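Local atomic coordinates of xylulose kinase (Bifidobacterium adolescentis ATCC 15703, PDB entry 3I8B), a protein that probably transfers a phosphate group from ATP to D-xylulose, giving D-xylulose 5-phosphate, as a sugar kinase of the FGGY family. Residues Trp130-Gly135 and Tyr308-Ala313; Gly312-Phe317 and Pro326-Ile331. All coordinates share one frame; numbering follows the deposited sequence.

Interaction 1: residues Trp130-Gly135 and Tyr308-Ala313; sequences WVKAVG and YDLTGA
Tyr308 lies alongside the last turn of helix 122-134 and turns the edge of its ring to the backbone: Val131 O sits in the ring plane, 3.3 Å from Tyr308 CD1. With CG anti to its own carbonyl carbon, the first torsion (chi1 -64°) swings the ring alongside the backbone of Val131 and Lys132, while Tyr308 CB packs against Val131 CG1 at 3.9 Å. Tyr308 OH donates to a water oxygen 2.8 Å away, and that water donates in turn to Lys132 O, so the phenol is tied to the helix through solvent.

At Asp309 the backbone does the touching. Val131 CG2 comes within 3.3 Å of Asp309 O, and a second water bridges Asp309 N to Gly135 O. The Asp309 carboxylate turns back on its own segment: OD2 accepts from Ala313 N at 3.0 Å, approached from above the carboxylate plane, and from Val314 N just beyond. Asp309 O also takes Gly312 N, closing a type I beta turn from Asp309 to Gly312. This turn, in the connection from strand 297-301 to strand 315-318, belongs to the C-terminal FGGY family region and the helix to the N-terminal one, so the contact joins the two.

Leu310 then leans over the helix, its CD2 branch 4.0 Å from Val131 CG1 and also meeting Lys132 CG. Val131 CG1 stands anti to the backbone N (chi1 171°), which turns it toward both Tyr308 CB and Leu310 CD2. An alanine here would remove both methyls and would probably leave Tyr308 CB and Leu310 CD2 without their shared apolar partner. Gly312, at positive phi, brings its CA to 4.2 Å from Val131 CG2.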
ATOM      1  N   TRP A 130     -13.296   1.006  14.240  1.00 10.33           N
ATOM      2  CA  TRP A 130     -12.828   0.519  12.941  1.00 11.38           C
ATOM      3  C   TRP A 130     -11.443  -0.105  13.059  1.00 12.14           C
ATOM      4  O   TRP A 130     -11.193  -1.207  12.552  1.00 12.68           O
ATOM      5  CB  TRP A 130     -12.824   1.638  11.884  1.00  9.46           C
ATOM      6  CG  TRP A 130     -14.163   1.842  11.262  1.00 11.01           C
ATOM      7  CD1 TRP A 130     -15.047   2.872  11.505  1.00 12.51           C
ATOM      8  CD2 TRP A 130     -14.796   0.987  10.303  1.00  8.30           C
ATOM      9  NE1 TRP A 130     -16.185   2.699  10.747  1.00 12.47           N
ATOM     10  CE2 TRP A 130     -16.057   1.549  10.007  1.00 11.43           C
ATOM     11  CE3 TRP A 130     -14.414  -0.196   9.658  1.00  9.58           C
ATOM     12  CZ2 TRP A 130     -16.939   0.965   9.097  1.00 10.49           C
ATOM     13  CZ3 TRP A 130     -15.298  -0.782   8.757  1.00 10.89           C
ATOM     14  CH2 TRP A 130     -16.545  -0.199   8.487  1.00 12.51           C
ATOM     15  N   VAL A 131     -10.539   0.602  13.722  1.00 11.70           N
ATOM     16  CA  VAL A 131      -9.188   0.093  13.927  1.00 12.88           C
ATOM     17  C   VAL A 131      -9.200  -1.287  14.621  1.00 14.99           C
ATOM     18  O   VAL A 131      -8.546  -2.234  14.158  1.00 12.34           O
ATOM     19  CB  VAL A 131      -8.322   1.131  14.680  1.00 13.35           C
ATOM     20  CG1 VAL A 131      -6.968   0.542  15.118  1.00 12.65           C
ATOM     21  CG2 VAL A 131      -8.113   2.344  13.795  1.00 14.58           C
ATOM     22  N   LYS A 132      -9.968  -1.404  15.709  1.00 13.10           N
ATOM     23  CA  LYS A 132     -10.096  -2.675  16.422  1.00 18.05           C
ATOM     24  C   LYS A 132     -10.788  -3.770  15.590  1.00 16.57           C
ATOM     25  O   LYS A 132     -10.430  -4.939  15.688  1.00 16.60           O
ATOM     26  CB  LYS A 132     -10.793  -2.488  17.783  1.00 15.71           C
ATOM     27  CG  LYS A 132      -9.980  -1.666  18.791  1.00 21.73           C
ATOM     28  CD  LYS A 132     -10.711  -1.487  20.138  1.00 28.11           C
ATOM     29  CE  LYS A 132     -12.125  -0.934  19.923  1.00 33.19           C
ATOM     30  NZ  LYS A 132     -12.742  -0.116  21.056  1.00 33.58           N
ATOM     31  N   ALA A 133     -11.760  -3.384  14.764  1.00 15.48           N
ATOM     32  CA  ALA A 133     -12.504  -4.339  13.940  1.00 10.95           C
ATOM     33  C   ALA A 133     -11.668  -4.955  12.803  1.00 14.30           C
ATOM     34  O   ALA A 133     -11.680  -6.174  12.603  1.00 10.85           O
ATOM     35  CB  ALA A 133     -13.771  -3.673  13.367  1.00 14.55           C
ATOM     36  N   VAL A 134     -10.950  -4.113  12.057  1.00 11.57           N
ATOM     37  CA  VAL A 134     -10.258  -4.575  10.847  1.00 14.88           C
ATOM     38  C   VAL A 134      -8.855  -3.992  10.650  1.00 13.25           C
ATOM     39  O   VAL A 134      -8.218  -4.249   9.626  1.00 14.09           O
ATOM     40  CB  VAL A 134     -11.066  -4.265   9.562  1.00 13.06           C
ATOM     41  CG1 VAL A 134     -12.391  -5.004   9.551  1.00 15.23           C
ATOM     42  CG2 VAL A 134     -11.259  -2.767   9.404  1.00 10.52           C
ATOM     43  N   GLY A 135      -8.388  -3.187  11.602  1.00 14.11           N
ATOM     44  CA  GLY A 135      -7.036  -2.644  11.551  1.00 13.49           C
ATOM     45  C   GLY A 135      -6.869  -1.195  11.106  1.00 13.75           C
ATOM     46  O   GLY A 135      -5.833  -0.576  11.402  1.00 12.47           O
ATOM     47  N   TYR A 308      -2.354  -1.553  16.087  1.00 17.22           N
ATOM     48  CA  TYR A 308      -3.621  -0.837  16.232  1.00 14.98           C
ATOM     49  C   TYR A 308      -3.425   0.636  16.609  1.00 13.95           C
ATOM     50  O   TYR A 308      -3.323   0.968  17.781  1.00 15.68           O
ATOM     51  CB  TYR A 308      -4.491  -1.532  17.287  1.00 14.62           C
ATOM     52  CG  TYR A 308      -4.921  -2.932  16.916  1.00 14.76           C
ATOM     53  CD1 TYR A 308      -5.973  -3.140  16.040  1.00 13.67           C
ATOM     54  CD2 TYR A 308      -4.283  -4.049  17.454  1.00 12.68           C
ATOM     55  CE1 TYR A 308      -6.369  -4.411  15.685  1.00 12.61           C
ATOM     56  CE2 TYR A 308      -4.678  -5.335  17.111  1.00 15.45           C
ATOM     57  CZ  TYR A 308      -5.726  -5.507  16.227  1.00 16.14           C
ATOM     58  OH  TYR A 308      -6.139  -6.766  15.877  1.00 13.76           O
ATOM     59  N   ASP A 309      -3.365   1.513  15.616  1.00 13.45           N
ATOM     60  CA  ASP A 309      -3.338   2.948  15.883  1.00 18.47           C
ATOM     61  C   ASP A 309      -4.769   3.477  16.073  1.00 15.41           C
ATOM     62  O   ASP A 309      -5.434   3.825  15.104  1.00 13.57           O
ATOM     63  CB  ASP A 309      -2.629   3.692  14.749  1.00 13.66           C
ATOM     64  CG  ASP A 309      -2.719   5.206  14.897  1.00 17.44           C
ATOM     65  OD1 ASP A 309      -3.132   5.678  15.984  1.00 17.16           O
ATOM     66  OD2 ASP A 309      -2.383   5.918  13.924  1.00 15.29           O
ATOM     67  N   LEU A 310      -5.233   3.521  17.323  1.00 15.61           N
ATOM     68  CA  LEU A 310      -6.614   3.902  17.645  1.00 16.17           C
ATOM     69  C   LEU A 310      -6.969   5.281  17.110  1.00 18.25           C
ATOM     70  O   LEU A 310      -8.141   5.663  17.017  1.00 17.72           O
ATOM     71  CB  LEU A 310      -6.850   3.848  19.160  1.00 18.45           C
ATOM     72  CG  LEU A 310      -6.555   2.488  19.794  1.00 21.92           C
ATOM     73  CD1 LEU A 310      -6.930   2.472  21.277  1.00 20.66           C
ATOM     74  CD2 LEU A 310      -7.269   1.372  19.027  1.00 18.95           C
ATOM     75  N   THR A 311      -5.928   6.012  16.756  1.00 16.59           N
ATOM     76  CA  THR A 311      -6.016   7.337  16.168  1.00 18.46           C
ATOM     77  C   THR A 311      -6.491   7.310  14.709  1.00 19.45           C
ATOM     78  O   THR A 311      -7.088   8.270  14.220  1.00 18.60           O
ATOM     79  CB  THR A 311      -4.619   7.969  16.241  1.00 22.17           C
ATOM     80  OG1 THR A 311      -4.587   8.956  17.276  1.00 25.99           O
ATOM     81  CG2 THR A 311      -4.205   8.549  14.922  1.00 20.13           C
ATOM     82  N   GLY A 312      -6.204   6.213  14.010  1.00 15.94           N
ATOM     83  CA  GLY A 312      -6.618   6.059  12.629  1.00 16.43           C
ATOM     84  C   GLY A 312      -5.690   6.728  11.631  1.00 19.01           C
ATOM     85  O   GLY A 312      -6.091   7.014  10.498  1.00 19.91           O
ATOM     86  N   ALA A 313      -4.453   6.993  12.046  1.00 17.44           N
ATOM     87  CA  ALA A 313      -3.442   7.509  11.132  1.00 20.47           C
ATOM     88  C   ALA A 313      -2.731   6.344  10.436  1.00 17.81           C
ATOM     89  O   ALA A 313      -2.703   6.242   9.207  1.00 14.23           O
ATOM     90  CB  ALA A 313      -2.428   8.369  11.879  1.00 17.21           C
TER
HETATM   91  O   HOH W   1      -8.711  -7.020  14.906  1.00 14.37           O
HETATM   92  O   HOH W   2      -3.874   0.653  12.681  1.00 17.58           O

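Interaction 2: residues Gly312-Phe317 and Pro326-Ile331; sequences GAVSGF and PLACTI
Leu327 and Phe317 meet through side chains that run at a slant to each other, Phe317 CE2 lying 3.9 Å from Leu327 CD2. Leu327 CG is anti to the backbone N, and this torsion (chi1 -171°) carries CD2 to the Phe317 ring. Nearer the backbone, Leu327 CB lies 4.2 Å from both Ser315 CB and Phe317 CD2. Ser315 CB also rests on one face of the Phe317 ring, 3.5 Å above the plane and displaced toward the rim. Val314 fills a separate apolar patch: its CG1 lies against the Leu327 backbone, 3.5 Å from both Leu327 N and Leu327 O, and touches Pro326 CB and Ala328 CB.

Between these patches runs the backbone ladder of a beta hairpin. Ser315 and Leu327 form an antiparallel hydrogen-bonded pair: Ser315 N donates to Leu327 O at 2.9 Å, and Leu327 N returns a straighter bond to Ser315 O at 3.0 Å (160° at the hydrogen, against 145°). Pro326, which has no N-H, still contributes a CA-H...O contact, its CA 3.3 Å from Ser315 O, and it pairs with Gly316 at the next, non-hydrogen-bonded position. At the polar edge, the hydroxyl of Ser315 bonds to that of Tyr142, and Gly316 N to Ser136 OG.

Strand 315-318 is outermost in a mixed sheet. Its partner 324-330 is bonded on the other side to strand 297-301, where Leu327 touches Val298 and Ala300, while helix 396-420 supplies Leu417 against Val314 and Ile418 against Pro326.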
ATOM      1  N   GLY A 312      -6.204   6.213  14.010  1.00 15.94           N
ATOM      2  CA  GLY A 312      -6.618   6.059  12.629  1.00 16.43           C
ATOM      3  C   GLY A 312      -5.690   6.728  11.631  1.00 19.01           C
ATOM      4  O   GLY A 312      -6.091   7.014  10.498  1.00 19.91           O
ATOM      5  N   ALA A 313      -4.453   6.993  12.046  1.00 17.44           N
ATOM      6  CA  ALA A 313      -3.442   7.509  11.132  1.00 20.47           C
ATOM      7  C   ALA A 313      -2.731   6.344  10.436  1.00 17.81           C
ATOM      8  O   ALA A 313      -2.703   6.242   9.207  1.00 14.23           O
ATOM      9  CB  ALA A 313      -2.428   8.369  11.879  1.00 17.21           C
ATOM     10  N   VAL A 314      -2.139   5.476  11.239  1.00 16.33           N
ATOM     11  CA  VAL A 314      -1.423   4.338  10.699  1.00 18.00           C
ATOM     12  C   VAL A 314      -2.401   3.228  10.342  1.00 15.77           C
ATOM     13  O   VAL A 314      -3.180   2.780  11.182  1.00 16.47           O
ATOM     14  CB  VAL A 314      -0.349   3.818  11.681  1.00 15.39           C
ATOM     15  CG1 VAL A 314       0.594   2.863  10.969  1.00 20.28           C
ATOM     16  CG2 VAL A 314       0.433   4.978  12.272  1.00 19.01           C
ATOM     17  N   SER A 315      -2.349   2.797   9.086  1.00 18.89           N
ATOM     18  CA  SER A 315      -3.104   1.640   8.612  1.00 15.81           C
ATOM     19  C   SER A 315      -2.579   0.330   9.216  1.00 17.38           C
ATOM     20  O   SER A 315      -1.372   0.139   9.376  1.00 17.62           O
ATOM     21  CB  SER A 315      -3.020   1.549   7.085  1.00 16.53           C
ATOM     22  OG  SER A 315      -3.665   2.640   6.452  1.00 17.49           O
ATOM     23  N   GLY A 316      -3.489  -0.582   9.520  1.00 13.77           N
ATOM     24  CA  GLY A 316      -3.115  -1.881  10.037  1.00 16.48           C
ATOM     25  C   GLY A 316      -3.263  -2.969   8.989  1.00 17.74           C
ATOM     26  O   GLY A 316      -4.178  -3.794   9.063  1.00 14.88           O
ATOM     27  N   PHE A 317      -2.360  -2.970   8.015  1.00 15.04           N
ATOM     28  CA  PHE A 317      -2.388  -3.962   6.945  1.00 14.10           C
ATOM     29  C   PHE A 317      -1.570  -5.187   7.329  1.00 13.89           C
ATOM     30  O   PHE A 317      -0.853  -5.179   8.332  1.00 14.34           O
ATOM     31  CB  PHE A 317      -1.832  -3.382   5.638  1.00 14.09           C
ATOM     32  CG  PHE A 317      -2.609  -2.213   5.104  1.00 16.02           C
ATOM     33  CD1 PHE A 317      -3.930  -1.996   5.482  1.00 18.05           C
ATOM     34  CD2 PHE A 317      -2.020  -1.328   4.206  1.00 16.51           C
ATOM     35  CE1 PHE A 317      -4.640  -0.911   4.985  1.00 15.70           C
ATOM     36  CE2 PHE A 317      -2.735  -0.247   3.692  1.00 16.69           C
ATOM     37  CZ  PHE A 317      -4.042  -0.039   4.084  1.00 15.61           C
ATOM     38  N   PRO A 326       2.145  -2.338   9.426  1.00 14.31           N
ATOM     39  CA  PRO A 326       1.722  -0.984   9.811  1.00 16.82           C
ATOM     40  C   PRO A 326       2.209  -0.003   8.761  1.00 16.21           C
ATOM     41  O   PRO A 326       3.399   0.028   8.460  1.00 13.39           O
ATOM     42  CB  PRO A 326       2.465  -0.745  11.136  1.00 17.06           C
ATOM     43  CG  PRO A 326       3.573  -1.803  11.153  1.00 13.90           C
ATOM     44  CD  PRO A 326       2.899  -2.989  10.510  1.00 16.38           C
ATOM     45  N   LEU A 327       1.299   0.792   8.210  1.00 13.80           N
ATOM     46  CA  LEU A 327       1.629   1.641   7.079  1.00 14.98           C
ATOM     47  C   LEU A 327       1.216   3.086   7.341  1.00 17.68           C
ATOM     48  O   LEU A 327       0.045   3.365   7.592  1.00 16.21           O
ATOM     49  CB  LEU A 327       0.930   1.131   5.827  1.00 18.39           C
ATOM     50  CG  LEU A 327       1.392   1.835   4.555  1.00 19.32           C
ATOM     51  CD1 LEU A 327       2.222   0.884   3.721  1.00 18.67           C
ATOM     52  CD2 LEU A 327       0.178   2.315   3.772  1.00 23.09           C
ATOM     53  N   ALA A 328       2.187   3.991   7.272  1.00 16.30           N
ATOM     54  CA  ALA A 328       1.977   5.388   7.609  1.00 21.36           C
ATOM     55  C   ALA A 328       2.162   6.283   6.398  1.00 20.81           C
ATOM     56  O   ALA A 328       3.290   6.505   5.947  1.00 20.45           O
ATOM     57  CB  ALA A 328       2.933   5.803   8.710  1.00 18.27           C
ATOM     58  N   CYS A 329       1.060   6.813   5.876  1.00 19.06           N
ATOM     59  CA  CYS A 329       1.135   7.748   4.760  1.00 19.36           C
ATOM     60  C   CYS A 329       1.276   9.191   5.234  1.00 22.56           C
ATOM     61  O   CYS A 329       0.599   9.612   6.166  1.00 20.60           O
ATOM     62  CB  CYS A 329      -0.096   7.626   3.861  1.00 22.97           C
ATOM     63  SG  CYS A 329      -0.290   5.991   3.155  1.00 30.27           S
ATOM     64  N   THR A 330       2.174   9.934   4.596  1.00 17.52           N
ATOM     65  CA  THR A 330       2.310  11.356   4.855  1.00 18.64           C
ATOM     66  C   THR A 330       1.984  12.136   3.580  1.00 20.20           C
ATOM     67  O   THR A 330       2.501  11.832   2.502  1.00 21.03           O
ATOM     68  CB  THR A 330       3.729  11.702   5.361  1.00 19.55           C
ATOM     69  OG1 THR A 330       4.709  11.013   4.565  1.00 20.47           O
ATOM     70  CG2 THR A 330       3.893  11.296   6.826  1.00 16.17           C
ATOM     71  N   ILE A 331       1.104  13.123   3.693  1.00 22.77           N
ATOM     72  CA  ILE A 331       0.787  13.987   2.558  1.00 21.07           C
ATOM     73  C   ILE A 331       2.044  14.702   2.107  1.00 20.24           C
ATOM     74  O   ILE A 331       2.327  14.834   0.914  1.00 21.46           O
ATOM     75  CB  ILE A 331      -0.218  15.080   2.950  1.00 23.94           C
ATOM     76  CG1 ILE A 331      -1.528  14.460   3.447  1.00 25.87           C
ATOM     77  CG2 ILE A 331      -0.444  16.031   1.772  1.00 20.89           C
ATOM     78  CD1 ILE A 331      -2.360  13.857   2.345  1.00 35.01           C
TER

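Overall arrangement
Interactions 1 and 2 follow one another along the chain: Gly312 and Ala313 belong to both, and their centres lie 10 Å apart. The turn that meets the helix in interaction 1 leads straight into the edge strand of interaction 2, and the hydrogen bond from Val314 N to Asp309 OD2, 2.7 Å long, links them directly. Interaction 1 lies away from the substrate, catalytic and magnesium sites. Interaction 2 is nearer the centre of the chain and close to the predicted catalytic region: the side chain of Phe317 is about 4 Å from that of His75, a predicted substrate-binding residue, and the Leu327 side chain about 7 Å from that of Asp274, the predicted proton acceptor.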